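Local atomic coordinates of aminotransferase, classes I and II (Silicibacter pomeroyi DSS-3, PDB entry 3H14), a protein that probably catalyses the pyridoxal 5'-phosphate-dependent transfer of an amino group from L-aspartate to 2-oxoglutarate, giving oxaloacetate and L-glutamate. Residues G205-E209 against Y288-R292; F314-V320 against G355-Y361; L73-A78 against D90-I96; F197-E201 against A212-L216. All blocks are in the same frame, centred on the assembly; numbering follows the deposited sequence.

In the fold
From the N terminus, interaction 3 comes first: it folds helix 71-85 back against the start of strand 94-97, at one margin of the seven-stranded sheet. Interaction 4 closes a short loop following strand 196-200 of the same sheet. Interaction 1 crosses it along the chain, because 205-209 lies within that loop while 288-292 lies far beyond, on helix 278-302. A hydrogen bond from A212 N to E207 OE1 links the two. Interaction 2 opens after interaction 1 has closed and pairs two strands of the smaller sheet; Y361 touches Y208 and R292 there. Interactions 2 and 3 are far apart, about 35 Å between centres, with the middle of the molecule between them.

Interaction 1: G205-E209 against Y288-R292; sequences GIEYE and YKANR
Y208 lays one face of its ring against R292 of helix 278-302, and it meets this helix from CB to hydroxyl. Its CB sits over the guanidinium, 3.5 Å from R292 NH1. Further out, R292 CD stands above the middle of the ring in a CH-pi contact, 3.4 Å from the Y208 centroid, and R292 NE follows over CD1. The ring and guanidinium planes are nearly parallel, 3° apart. K289 CG sits at the ring edge, 3.6 Å from Y208 CD2. At the tip, Y208 OH abuts Y288 CB at 3.3 Å, while its strongest polar partner is A313 O. Beside this, I206 CG2 packs on Y288 CD2 at 3.8 Å.

The R292 chain, with CG anti to the backbone N (chi1 -180°) and extended through NE, runs past the ring to E209. There R292 NH1 and NH2 form a salt bridge to E209 OE2, at 3.1 Å each, within the guanidinium plane but from above the carboxylate plane. R292 NE hydrogen-bonds P310 O. A water joins K289 NZ to the carbonyls of E207 and Y208. Stacked on a ring and bonded along its edge, the guanidinium is probably hindered from turning, with its charge matched by an exposed carboxylate.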
loop_
_atom_site.group_PDB
_atom_site.type_symbol
_atom_site.label_atom_id
_atom_site.label_comp_id
_atom_site.label_asym_id
_atom_site.label_seq_id
_atom_site.Cartn_x
_atom_site.Cartn_y
_atom_site.Cartn_z
ATOM N N GLY A 205 -11.241 1.279 -1.105
ATOM C CA GLY A 205 -11.919 0.837 -2.304
ATOM C C GLY A 205 -11.779 -0.668 -2.518
ATOM O O GLY A 205 -12.723 -1.327 -2.961
ATOM N N ILE A 206 -10.593 -1.214 -2.220
ATOM C CA ILE A 206 -10.330 -2.649 -2.343
ATOM C C ILE A 206 -10.623 -3.367 -1.014
ATOM O O ILE A 206 -9.732 -3.658 -0.161
ATOM C CB ILE A 206 -8.889 -2.949 -2.849
ATOM C CG1 ILE A 206 -8.675 -2.260 -4.195
ATOM C CG2 ILE A 206 -8.705 -4.483 -3.021
ATOM C CD1 ILE A 206 -7.261 -2.379 -4.750
ATOM N N GLU A 207 -11.911 -3.621 -0.844
ATOM C CA GLU A 207 -12.463 -4.026 0.436
ATOM C C GLU A 207 -13.491 -5.113 0.189
ATOM O O GLU A 207 -14.145 -5.115 -0.844
ATOM C CB GLU A 207 -13.137 -2.834 1.074
ATOM C CG GLU A 207 -12.233 -1.665 1.359
ATOM C CD GLU A 207 -13.031 -0.426 1.675
ATOM O OE1 GLU A 207 -14.082 -0.581 2.348
ATOM O OE2 GLU A 207 -12.636 0.685 1.212
ATOM N N TYR A 208 -13.607 -6.036 1.127
ATOM C CA TYR A 208 -14.378 -7.271 0.939
ATOM C C TYR A 208 -15.605 -7.212 1.852
ATOM O O TYR A 208 -16.631 -6.666 1.434
ATOM C CB TYR A 208 -13.472 -8.492 1.163
ATOM C CG TYR A 208 -12.345 -8.448 0.156
ATOM C CD1 TYR A 208 -11.052 -8.141 0.541
ATOM C CD2 TYR A 208 -12.605 -8.587 -1.190
ATOM C CE1 TYR A 208 -10.035 -8.006 -0.389
ATOM C CE2 TYR A 208 -11.602 -8.473 -2.129
ATOM C CZ TYR A 208 -10.309 -8.199 -1.725
ATOM O OH TYR A 208 -9.309 -8.083 -2.657
ATOM N N GLU A 209 -15.493 -7.664 3.098
ATOM C CA GLU A 209 -16.625 -7.519 4.041
ATOM C C GLU A 209 -16.431 -6.404 5.083
ATOM O O GLU A 209 -17.383 -5.744 5.441
ATOM C CB GLU A 209 -17.006 -8.861 4.687
ATOM C CG GLU A 209 -15.873 -9.770 4.954
ATOM C CD GLU A 209 -15.561 -10.743 3.824
ATOM O OE1 GLU A 209 -16.176 -10.690 2.727
ATOM O OE2 GLU A 209 -14.683 -11.593 4.077
ATOM N N TYR A 288 -11.018 -9.490 -7.787
ATOM C CA TYR A 288 -10.293 -9.672 -6.526
ATOM C C TYR A 288 -11.111 -10.528 -5.547
ATOM O O TYR A 288 -10.542 -11.361 -4.862
ATOM C CB TYR A 288 -9.971 -8.338 -5.852
ATOM C CG TYR A 288 -9.163 -7.331 -6.652
ATOM C CD1 TYR A 288 -8.157 -7.716 -7.497
ATOM C CD2 TYR A 288 -9.384 -5.977 -6.495
ATOM C CE1 TYR A 288 -7.435 -6.762 -8.211
ATOM C CE2 TYR A 288 -8.669 -5.036 -7.185
ATOM C CZ TYR A 288 -7.697 -5.423 -8.023
ATOM O OH TYR A 288 -6.995 -4.487 -8.741
ATOM N N LYS A 289 -12.431 -10.302 -5.487
ATOM C CA LYS A 289 -13.293 -11.069 -4.582
ATOM C C LYS A 289 -13.223 -12.549 -4.905
ATOM O O LYS A 289 -13.115 -13.386 -4.009
ATOM C CB LYS A 289 -14.733 -10.539 -4.618
ATOM C CG LYS A 289 -14.866 -9.238 -3.879
ATOM C CD LYS A 289 -16.053 -8.431 -4.282
ATOM C CE LYS A 289 -16.358 -7.365 -3.246
ATOM N NZ LYS A 289 -17.481 -6.520 -3.714
ATOM N N ALA A 290 -13.246 -12.880 -6.202
ATOM C CA ALA A 290 -13.174 -14.263 -6.662
ATOM C C ALA A 290 -11.811 -14.883 -6.359
ATOM O O ALA A 290 -11.728 -16.038 -5.925
ATOM C CB ALA A 290 -13.479 -14.334 -8.200
ATOM N N ASN A 291 -10.736 -14.113 -6.556
ATOM C CA ASN A 291 -9.386 -14.618 -6.315
ATOM C C ASN A 291 -9.116 -14.885 -4.846
ATOM O O ASN A 291 -8.432 -15.849 -4.522
ATOM C CB ASN A 291 -8.332 -13.625 -6.797
ATOM C CG ASN A 291 -8.374 -13.416 -8.290
ATOM O OD1 ASN A 291 -9.129 -14.098 -9.011
ATOM N ND2 ASN A 291 -7.580 -12.465 -8.768
ATOM N N ARG A 292 -9.635 -13.996 -3.997
ATOM C CA ARG A 292 -9.480 -14.071 -2.524
ATOM C C ARG A 292 -10.134 -15.344 -2.020
ATOM O O ARG A 292 -9.541 -16.101 -1.228
ATOM C CB ARG A 292 -10.135 -12.835 -1.889
ATOM C CG ARG A 292 -10.050 -12.763 -0.370
ATOM C CD ARG A 292 -10.437 -11.408 0.117
ATOM N NE ARG A 292 -10.552 -11.351 1.552
ATOM C CZ ARG A 292 -11.671 -11.575 2.234
ATOM N NH1 ARG A 292 -12.799 -11.908 1.606
ATOM N NH2 ARG A 292 -11.655 -11.466 3.559
HETATM O O HOH W 1 -16.808 -4.846 -1.240
#

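Interaction 2: F314-V320 against G355-Y361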
loop_
_atom_site.group_PDB
_atom_site.type_symbol
_atom_site.label_atom_id
_atom_site.label_comp_id
_atom_site.label_asym_id
_atom_site.label_seq_id
_atom_site.Cartn_x
_atom_site.Cartn_y
_atom_site.Cartn_z
ATOM N N PHE A 314 -5.057 -6.793 -1.824
ATOM C CA PHE A 314 -4.993 -8.065 -2.577
ATOM C C PHE A 314 -3.728 -8.866 -2.263
ATOM O O PHE A 314 -3.015 -9.335 -3.159
ATOM C CB PHE A 314 -5.122 -7.815 -4.085
ATOM C CG PHE A 314 -4.363 -6.594 -4.584
ATOM C CD1 PHE A 314 -3.024 -6.461 -4.380
ATOM C CD2 PHE A 314 -5.013 -5.614 -5.330
ATOM C CE1 PHE A 314 -2.332 -5.370 -4.866
ATOM C CE2 PHE A 314 -4.325 -4.507 -5.816
ATOM C CZ PHE A 314 -3.001 -4.378 -5.567
ATOM N N TYR A 315 -3.466 -9.013 -0.973
ATOM C CA TYR A 315 -2.310 -9.698 -0.455
ATOM C C TYR A 315 -2.713 -10.774 0.539
ATOM O O TYR A 315 -3.722 -10.637 1.267
ATOM C CB TYR A 315 -1.404 -8.715 0.293
ATOM C CG TYR A 315 -0.936 -7.549 -0.542
ATOM C CD1 TYR A 315 -0.224 -7.780 -1.702
ATOM C CD2 TYR A 315 -1.196 -6.228 -0.169
ATOM C CE1 TYR A 315 0.196 -6.732 -2.507
ATOM C CE2 TYR A 315 -0.766 -5.172 -0.965
ATOM C CZ TYR A 315 -0.063 -5.438 -2.121
ATOM O OH TYR A 315 0.394 -4.441 -2.944
ATOM N N VAL A 316 -1.887 -11.813 0.596
ATOM C CA VAL A 316 -1.926 -12.775 1.701
ATOM C C VAL A 316 -0.527 -12.866 2.266
ATOM O O VAL A 316 0.411 -13.104 1.530
ATOM C CB VAL A 316 -2.398 -14.206 1.248
ATOM C CG1 VAL A 316 -2.391 -15.151 2.450
ATOM C CG2 VAL A 316 -3.761 -14.162 0.642
ATOM N N TYR A 317 -0.402 -12.667 3.589
ATOM C CA TYR A 317 0.841 -12.677 4.290
ATOM C C TYR A 317 0.883 -13.933 5.153
ATOM O O TYR A 317 0.007 -14.109 6.036
ATOM C CB TYR A 317 0.911 -11.460 5.208
ATOM C CG TYR A 317 2.248 -11.230 5.805
ATOM C CD1 TYR A 317 3.325 -10.941 5.000
ATOM C CD2 TYR A 317 2.440 -11.224 7.185
ATOM C CE1 TYR A 317 4.532 -10.712 5.513
ATOM C CE2 TYR A 317 3.664 -10.974 7.727
ATOM C CZ TYR A 317 4.712 -10.717 6.883
ATOM O OH TYR A 317 5.968 -10.451 7.361
ATOM N N ALA A 318 1.850 -14.784 4.865
ATOM C CA ALA A 318 1.898 -16.160 5.398
ATOM C C ALA A 318 3.116 -16.328 6.237
ATOM O O ALA A 318 4.201 -15.921 5.849
ATOM C CB ALA A 318 1.948 -17.215 4.240
ATOM N N ASP A 319 2.939 -17.017 7.363
ATOM C CA ASP A 319 4.042 -17.448 8.190
ATOM C C ASP A 319 4.485 -18.809 7.640
ATOM O O ASP A 319 3.719 -19.751 7.666
ATOM C CB ASP A 319 3.561 -17.541 9.652
ATOM C CG ASP A 319 4.652 -17.973 10.617
ATOM O OD1 ASP A 319 5.656 -18.544 10.171
ATOM O OD2 ASP A 319 4.476 -17.749 11.853
ATOM N N VAL A 320 5.705 -18.898 7.136
ATOM C CA VAL A 320 6.168 -20.091 6.446
ATOM C C VAL A 320 7.345 -20.720 7.210
ATOM O O VAL A 320 8.122 -21.491 6.663
ATOM C CB VAL A 320 6.524 -19.791 4.955
ATOM C CG1 VAL A 320 5.286 -19.315 4.205
ATOM C CG2 VAL A 320 7.674 -18.804 4.814
ATOM N N GLY A 355 11.006 -15.640 7.903
ATOM C CA GLY A 355 9.972 -16.671 8.108
ATOM C C GLY A 355 8.615 -16.377 7.532
ATOM O O GLY A 355 7.615 -17.010 7.910
ATOM N N THR A 356 8.525 -15.367 6.640
ATOM C CA THR A 356 7.238 -15.024 6.079
ATOM C C THR A 356 7.320 -14.822 4.547
ATOM O O THR A 356 8.395 -14.615 3.997
ATOM C CB THR A 356 6.617 -13.756 6.752
ATOM O OG1 THR A 356 7.444 -12.615 6.465
ATOM C CG2 THR A 356 6.550 -13.887 8.302
ATOM N N LEU A 357 6.157 -14.891 3.909
ATOM C CA LEU A 357 5.989 -14.623 2.483
ATOM C C LEU A 357 4.767 -13.756 2.238
ATOM O O LEU A 357 3.770 -13.876 2.934
ATOM C CB LEU A 357 5.734 -15.933 1.707
ATOM C CG LEU A 357 6.817 -16.883 1.255
ATOM C CD1 LEU A 357 6.160 -17.992 0.441
ATOM C CD2 LEU A 357 7.905 -16.236 0.416
ATOM N N ARG A 358 4.809 -12.944 1.179
ATOM C CA ARG A 358 3.628 -12.223 0.727
ATOM C C ARG A 358 3.213 -12.749 -0.647
ATOM O O ARG A 358 4.026 -12.808 -1.536
ATOM C CB ARG A 358 3.894 -10.715 0.630
ATOM C CG ARG A 358 2.627 -9.921 0.429
ATOM C CD ARG A 358 2.859 -8.486 -0.052
ATOM N NE ARG A 358 3.326 -8.435 -1.448
ATOM C CZ ARG A 358 3.652 -7.294 -2.068
ATOM N NH1 ARG A 358 3.540 -6.137 -1.434
ATOM N NH2 ARG A 358 4.093 -7.315 -3.302
ATOM N N PHE A 359 1.944 -13.114 -0.797
ATOM C CA PHE A 359 1.348 -13.432 -2.083
ATOM C C PHE A 359 0.528 -12.248 -2.503
ATOM O O PHE A 359 -0.129 -11.640 -1.671
ATOM C CB PHE A 359 0.395 -14.624 -1.974
ATOM C CG PHE A 359 1.042 -15.885 -1.521
ATOM C CD1 PHE A 359 1.526 -16.804 -2.460
ATOM C CD2 PHE A 359 1.188 -16.158 -0.167
ATOM C CE1 PHE A 359 2.126 -17.980 -2.057
ATOM C CE2 PHE A 359 1.781 -17.341 0.260
ATOM C CZ PHE A 359 2.256 -18.259 -0.674
ATOM N N SER A 360 0.509 -11.945 -3.792
ATOM C CA SER A 360 -0.399 -10.966 -4.358
ATOM C C SER A 360 -1.395 -11.707 -5.237
ATOM O O SER A 360 -1.010 -12.600 -5.951
ATOM C CB SER A 360 0.362 -9.905 -5.180
ATOM O OG SER A 360 -0.600 -9.060 -5.848
ATOM N N TYR A 361 -2.665 -11.357 -5.163
ATOM C CA TYR A 361 -3.669 -11.959 -6.032
ATOM C C TYR A 361 -4.317 -10.917 -6.962
ATOM O O TYR A 361 -5.469 -11.037 -7.324
ATOM C CB TYR A 361 -4.685 -12.787 -5.227
ATOM C CG TYR A 361 -5.421 -12.123 -4.084
ATOM C CD1 TYR A 361 -4.994 -12.256 -2.758
ATOM C CD2 TYR A 361 -6.569 -11.391 -4.312
ATOM C CE1 TYR A 361 -5.681 -11.630 -1.720
ATOM C CE2 TYR A 361 -7.247 -10.787 -3.291
ATOM C CZ TYR A 361 -6.817 -10.930 -1.988
ATOM O OH TYR A 361 -7.522 -10.300 -0.996
HETATM O O HOH W 2 -6.065 -9.121 0.894
#
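T356 OG1 donates to Y317 OH over 2.8 Å, bridging strands 315-319 and 356-360, two antiparallel neighbours in the mixed four-stranded sheet of the smaller domain of this aminotransferase. Their main chains are joined by paired bonds: V316 with F359 in both directions, the F359 N to V316 O bond being nearly straight (174°), then A318 with L357. V320 N to G355 O and Y361 N to F314 O extend the pairing at the ends.

On the face carrying Y315, Y317 and R358, Y315 CE1 lies over the centre of one face of the R358 guanidinium, 3.5 Å from R358 CZ, the planes 13° apart. A bend at chi3 brings the group there. R358 NH1 bonds N172, a setting consistent with the arginine that holds the substrate carboxylate in this family. Y317 reaches T356 with CG anti to its backbone N (chi1 -170°), and a phenylalanine here would probably leave T356 OG1 without its acceptor.

V316, A318, L357 and F359 form the other, apolar face, where V316 and F359 pack on helix 278-302. At the end of the strand pair F314 CB lies over the Y361 ring, 4.0 Å from its centroid, while V316 CG2 comes to the edge of that ring. A318 CB meets the edge of the F359 ring at CE2, 4.0 Å away.

Interaction 3: L73-A78 against D90-I96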
loop_
_atom_site.group_PDB
_atom_site.type_symbol
_atom_site.label_atom_id
_atom_site.label_comp_id
_atom_site.label_asym_id
_atom_site.label_seq_id
_atom_site.Cartn_x
_atom_site.Cartn_y
_atom_site.Cartn_z
ATOM N N LEU A 73 -10.987 18.116 -10.012
ATOM C CA LEU A 73 -10.490 16.861 -9.390
ATOM C C LEU A 73 -10.511 16.905 -7.867
ATOM O O LEU A 73 -11.008 15.995 -7.218
ATOM C CB LEU A 73 -9.093 16.539 -9.903
ATOM C CG LEU A 73 -8.472 15.216 -9.409
ATOM C CD1 LEU A 73 -9.342 13.997 -9.729
ATOM C CD2 LEU A 73 -7.097 15.082 -10.015
ATOM N N ARG A 74 -10.022 17.991 -7.302
ATOM C CA ARG A 74 -10.221 18.272 -5.865
ATOM C C ARG A 74 -11.676 18.182 -5.423
ATOM O O ARG A 74 -11.995 17.580 -4.413
ATOM C CB ARG A 74 -9.680 19.654 -5.525
ATOM C CG ARG A 74 -8.176 19.771 -5.725
ATOM C CD ARG A 74 -7.704 21.197 -5.522
ATOM N NE ARG A 74 -7.469 21.480 -4.125
ATOM C CZ ARG A 74 -7.186 22.672 -3.620
ATOM N NH1 ARG A 74 -7.167 23.767 -4.384
ATOM N NH2 ARG A 74 -6.964 22.768 -2.317
ATOM N N GLN A 75 -12.560 18.812 -6.178
ATOM C CA GLN A 75 -13.989 18.756 -5.917
ATOM C C GLN A 75 -14.548 17.336 -6.028
ATOM O O GLN A 75 -15.396 16.924 -5.227
ATOM C CB GLN A 75 -14.712 19.690 -6.905
ATOM C CG GLN A 75 -14.594 21.151 -6.515
ATOM C CD GLN A 75 -14.763 22.131 -7.678
ATOM O OE1 GLN A 75 -15.356 21.802 -8.715
ATOM N NE2 GLN A 75 -14.241 23.344 -7.502
ATOM N N ARG A 76 -14.087 16.591 -7.029
ATOM C CA ARG A 76 -14.564 15.207 -7.211
ATOM C C ARG A 76 -14.114 14.273 -6.091
ATOM O O ARG A 76 -14.847 13.370 -5.700
ATOM C CB ARG A 76 -14.116 14.625 -8.554
ATOM C CG ARG A 76 -14.690 13.231 -8.886
ATOM C CD ARG A 76 -16.216 13.242 -8.995
ATOM N NE ARG A 76 -16.779 11.908 -9.162
ATOM C CZ ARG A 76 -17.000 11.047 -8.175
ATOM N NH1 ARG A 76 -16.677 11.340 -6.921
ATOM N NH2 ARG A 76 -17.532 9.867 -8.439
ATOM N N ILE A 77 -12.889 14.452 -5.628
ATOM C CA ILE A 77 -12.390 13.702 -4.481
ATOM C C ILE A 77 -13.224 14.024 -3.207
ATOM O O ILE A 77 -13.655 13.111 -2.491
ATOM C CB ILE A 77 -10.892 13.954 -4.282
ATOM C CG1 ILE A 77 -10.083 13.321 -5.433
ATOM C CG2 ILE A 77 -10.412 13.413 -2.933
ATOM C CD1 ILE A 77 -8.653 13.866 -5.586
ATOM N N ALA A 78 -13.464 15.307 -2.958
ATOM C CA ALA A 78 -14.296 15.742 -1.839
ATOM C C ALA A 78 -15.648 15.032 -1.851
ATOM O O ALA A 78 -16.103 14.539 -0.818
ATOM C CB ALA A 78 -14.481 17.282 -1.864
ATOM N N ASP A 90 -14.420 19.854 2.680
ATOM C CA ASP A 90 -14.164 20.995 1.826
ATOM C C ASP A 90 -13.091 20.603 0.801
ATOM O O ASP A 90 -12.051 20.057 1.182
ATOM C CB ASP A 90 -13.696 22.162 2.692
ATOM C CG ASP A 90 -13.163 23.326 1.890
ATOM O OD1 ASP A 90 -13.699 23.643 0.817
ATOM O OD2 ASP A 90 -12.181 23.934 2.355
ATOM N N PRO A 91 -13.351 20.828 -0.502
ATOM C CA PRO A 91 -12.323 20.549 -1.521
ATOM C C PRO A 91 -11.037 21.325 -1.379
ATOM O O PRO A 91 -10.015 20.897 -1.894
ATOM C CB PRO A 91 -13.012 20.892 -2.852
ATOM C CG PRO A 91 -14.295 21.534 -2.513
ATOM C CD PRO A 91 -14.634 21.250 -1.098
ATOM N N GLY A 92 -11.078 22.446 -0.670
ATOM C CA GLY A 92 -9.878 23.213 -0.367
ATOM C C GLY A 92 -8.855 22.425 0.434
ATOM O O GLY A 92 -7.683 22.758 0.427
ATOM N N ARG A 93 -9.306 21.400 1.152
ATOM C CA ARG A 93 -8.405 20.558 1.964
ATOM C C ARG A 93 -7.804 19.386 1.189
ATOM O O ARG A 93 -6.988 18.678 1.745
ATOM C CB ARG A 93 -9.152 20.017 3.204
ATOM C CG ARG A 93 -9.336 21.076 4.283
ATOM C CD ARG A 93 -10.296 20.638 5.353
ATOM N NE ARG A 93 -9.733 19.510 6.064
ATOM C CZ ARG A 93 -10.396 18.690 6.863
ATOM N NH1 ARG A 93 -11.681 18.891 7.146
ATOM N NH2 ARG A 93 -9.741 17.682 7.434
ATOM N N VAL A 94 -8.258 19.162 -0.052
ATOM C CA VAL A 94 -7.739 18.098 -0.924
ATOM C C VAL A 94 -6.561 18.679 -1.692
ATOM O O VAL A 94 -6.686 19.729 -2.324
ATOM C CB VAL A 94 -8.821 17.563 -1.892
ATOM C CG1 VAL A 94 -8.246 16.438 -2.892
ATOM C CG2 VAL A 94 -9.970 17.037 -1.112
ATOM N N VAL A 95 -5.384 18.059 -1.549
ATOM C CA VAL A 95 -4.197 18.410 -2.278
ATOM C C VAL A 95 -3.864 17.265 -3.270
ATOM O O VAL A 95 -3.683 16.112 -2.860
ATOM C CB VAL A 95 -3.016 18.619 -1.317
ATOM C CG1 VAL A 95 -1.725 18.936 -2.058
ATOM C CG2 VAL A 95 -3.328 19.721 -0.319
ATOM N N ILE A 96 -3.764 17.603 -4.550
ATOM C CA ILE A 96 -3.441 16.645 -5.583
ATOM C C ILE A 96 -1.930 16.472 -5.603
ATOM O O ILE A 96 -1.194 17.452 -5.614
ATOM C CB ILE A 96 -3.905 17.137 -6.945
ATOM C CG1 ILE A 96 -5.407 17.446 -6.914
ATOM C CG2 ILE A 96 -3.555 16.101 -8.016
ATOM C CD1 ILE A 96 -6.305 16.346 -6.255
#
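The polar part of the contact between L73-A78 and D90-I96 is carried by R74. Its NE donates to V94 O over 2.6 Å, nearly along the C=O axis, with an N-H...O angle of 146°; NH2 adds a weak bond to the same oxygen at 3.1 Å. R74 NH2 also lies 2.8 Å from G92 O, but at an angle too poor for a hydrogen bond. A bend at chi3 (85°) turns the guanidinium from the helix toward the V94 carbonyl, while R74 CG rests on I96 CG1. A leucine in its place would probably leave V94 O without its side-chain donors.

Here helix 71-85 packs across the start of strand 94-97, an outermost strand of the seven-stranded sheet in the large, cofactor-binding domain of this fold-type I enzyme. The short segments lie 8.3 Å apart at their axes and cross at 130°. Strand 240-243 is its antiparallel neighbour, and W241 there also touches I77 and V94.

The apolar contacts follow the helix. I77 CD1 presses on I96 CD1 at a tight 3.5 Å, and I77 CG2 meets V94 CG1 at 3.7 Å. L73 CG adds a looser touch on I96 CD1. Toward the 3-10 turn, A78 CB lies 4.0 Å from P91 CB, whose ring also meets Q75 CG.

Interaction 4: F197-E201 against A212-L216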
loop_
_atom_site.group_PDB
_atom_site.type_symbol
_atom_site.label_atom_id
_atom_site.label_comp_id
_atom_site.label_asym_id
_atom_site.label_seq_id
_atom_site.Cartn_x
_atom_site.Cartn_y
_atom_site.Cartn_z
ATOM N N PHE A 197 -0.130 12.278 13.336
ATOM C CA PHE A 197 -0.774 11.101 12.800
ATOM C C PHE A 197 -0.952 11.162 11.299
ATOM O O PHE A 197 -1.617 12.065 10.742
ATOM C CB PHE A 197 -2.124 10.901 13.472
ATOM C CG PHE A 197 -2.749 9.540 13.232
ATOM C CD1 PHE A 197 -2.337 8.424 13.987
ATOM C CD2 PHE A 197 -3.740 9.365 12.278
ATOM C CE1 PHE A 197 -2.900 7.165 13.788
ATOM C CE2 PHE A 197 -4.310 8.104 12.056
ATOM C CZ PHE A 197 -3.891 6.989 12.827
ATOM N N ILE A 198 -0.414 10.139 10.634
ATOM C CA ILE A 198 -0.550 10.006 9.179
ATOM C C ILE A 198 -1.235 8.693 8.853
ATOM O O ILE A 198 -0.747 7.642 9.257
ATOM C CB ILE A 198 0.793 10.025 8.498
ATOM C CG1 ILE A 198 1.565 11.294 8.847
ATOM C CG2 ILE A 198 0.622 9.858 6.969
ATOM C CD1 ILE A 198 2.891 11.289 8.358
ATOM N N SER A 199 -2.364 8.780 8.133
ATOM C CA SER A 199 -3.188 7.640 7.755
ATOM C C SER A 199 -3.009 7.351 6.267
ATOM O O SER A 199 -3.337 8.179 5.410
ATOM C CB SER A 199 -4.651 7.920 8.067
ATOM O OG SER A 199 -5.507 6.821 7.808
ATOM N N ASP A 200 -2.461 6.165 5.982
ATOM C CA ASP A 200 -2.240 5.688 4.615
ATOM C C ASP A 200 -3.505 4.912 4.229
ATOM O O ASP A 200 -3.821 3.859 4.790
ATOM C CB ASP A 200 -0.956 4.835 4.554
ATOM C CG ASP A 200 -0.697 4.219 3.169
ATOM O OD1 ASP A 200 -1.639 4.166 2.351
ATOM O OD2 ASP A 200 0.439 3.755 2.917
ATOM N N GLU A 201 -4.261 5.475 3.299
ATOM C CA GLU A 201 -5.574 4.975 2.910
ATOM C C GLU A 201 -5.534 4.578 1.420
ATOM O O GLU A 201 -6.563 4.474 0.752
ATOM C CB GLU A 201 -6.645 6.019 3.247
ATOM C CG GLU A 201 -6.589 6.360 4.753
ATOM C CD GLU A 201 -7.728 7.186 5.334
ATOM O OE1 GLU A 201 -8.628 7.686 4.595
ATOM O OE2 GLU A 201 -7.684 7.349 6.587
ATOM N N ALA A 212 -13.735 0.090 5.135
ATOM C CA ALA A 212 -12.565 0.911 5.433
ATOM C C ALA A 212 -13.042 2.121 6.202
ATOM O O ALA A 212 -14.164 2.604 5.985
ATOM C CB ALA A 212 -11.819 1.334 4.156
ATOM N N VAL A 213 -12.219 2.560 7.152
ATOM C CA VAL A 213 -12.528 3.738 7.959
ATOM C C VAL A 213 -11.519 4.839 7.675
ATOM O O VAL A 213 -10.360 4.676 7.971
ATOM C CB VAL A 213 -12.503 3.438 9.476
ATOM C CG1 VAL A 213 -12.918 4.684 10.239
ATOM C CG2 VAL A 213 -13.437 2.264 9.823
ATOM N N THR A 214 -11.954 5.963 7.104
ATOM C CA THR A 214 -11.039 7.085 6.930
ATOM C C THR A 214 -10.773 7.721 8.284
ATOM O O THR A 214 -11.670 7.820 9.109
ATOM C CB THR A 214 -11.513 8.160 5.904
ATOM O OG1 THR A 214 -10.495 9.157 5.779
ATOM C CG2 THR A 214 -12.775 8.868 6.329
ATOM N N ALA A 215 -9.519 8.104 8.524
ATOM C CA ALA A 215 -9.148 8.824 9.730
ATOM C C ALA A 215 -9.965 10.095 9.914
ATOM O O ALA A 215 -10.152 10.537 11.044
ATOM C CB ALA A 215 -7.686 9.163 9.723
ATOM N N LEU A 216 -10.461 10.658 8.814
ATOM C CA LEU A 216 -11.366 11.834 8.847
ATOM C C LEU A 216 -12.693 11.600 9.591
ATOM O O LEU A 216 -13.308 12.537 10.045
ATOM C CB LEU A 216 -11.625 12.321 7.424
ATOM C CG LEU A 216 -10.326 12.666 6.671
ATOM C CD1 LEU A 216 -10.644 13.155 5.290
ATOM C CD2 LEU A 216 -9.532 13.729 7.409
#
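E201 drives its carboxylate into the backbone turn at T214-A215, and this is the tight part of the contact. OE1 accepts from T214 OG1 at 2.7 Å with its syn lone pair. OE2 takes A215 N at 2.8 Å, again with its syn lone pair, in an almost straight bond (173°). S199 OG, two residues earlier on the strand, donates to the anti lone pair of E201 OE2, 2.6 Å away. Three donors thus grip two oxygens, and the flat group is likely to be held against rotation. The E201 chain runs extended beyond CG (chi2 -169°), which lets the strand end reach the turn. Because the contact is buried, these N-H and O-H dipoles probably help to stabilise a charged carboxylate; L216 N in turn makes a weak bond to T214 OG1.

The other part of the contact is looser and apolar, not open to solvent. S199 CB touches A215 CB at 3.7 Å. Farther back, A215 CB comes only to the edge of the F197 ring, 4.2 Å from CE2; that ring also packs on helix 180-192 (M183, L186, I187, A190).

Between S199 and E201, D200 points away from the turn and bonds Y128. It probably corresponds to the aspartate that meets the pyridine nitrogen of pyridoxal phosphate in related aminotransferases. The bonds of E201 thus fasten the loop that follows the C-terminal end of strand 196-200, next to this probable cofactor-binding residue, in the large domain of the fold-type I aminotransferases.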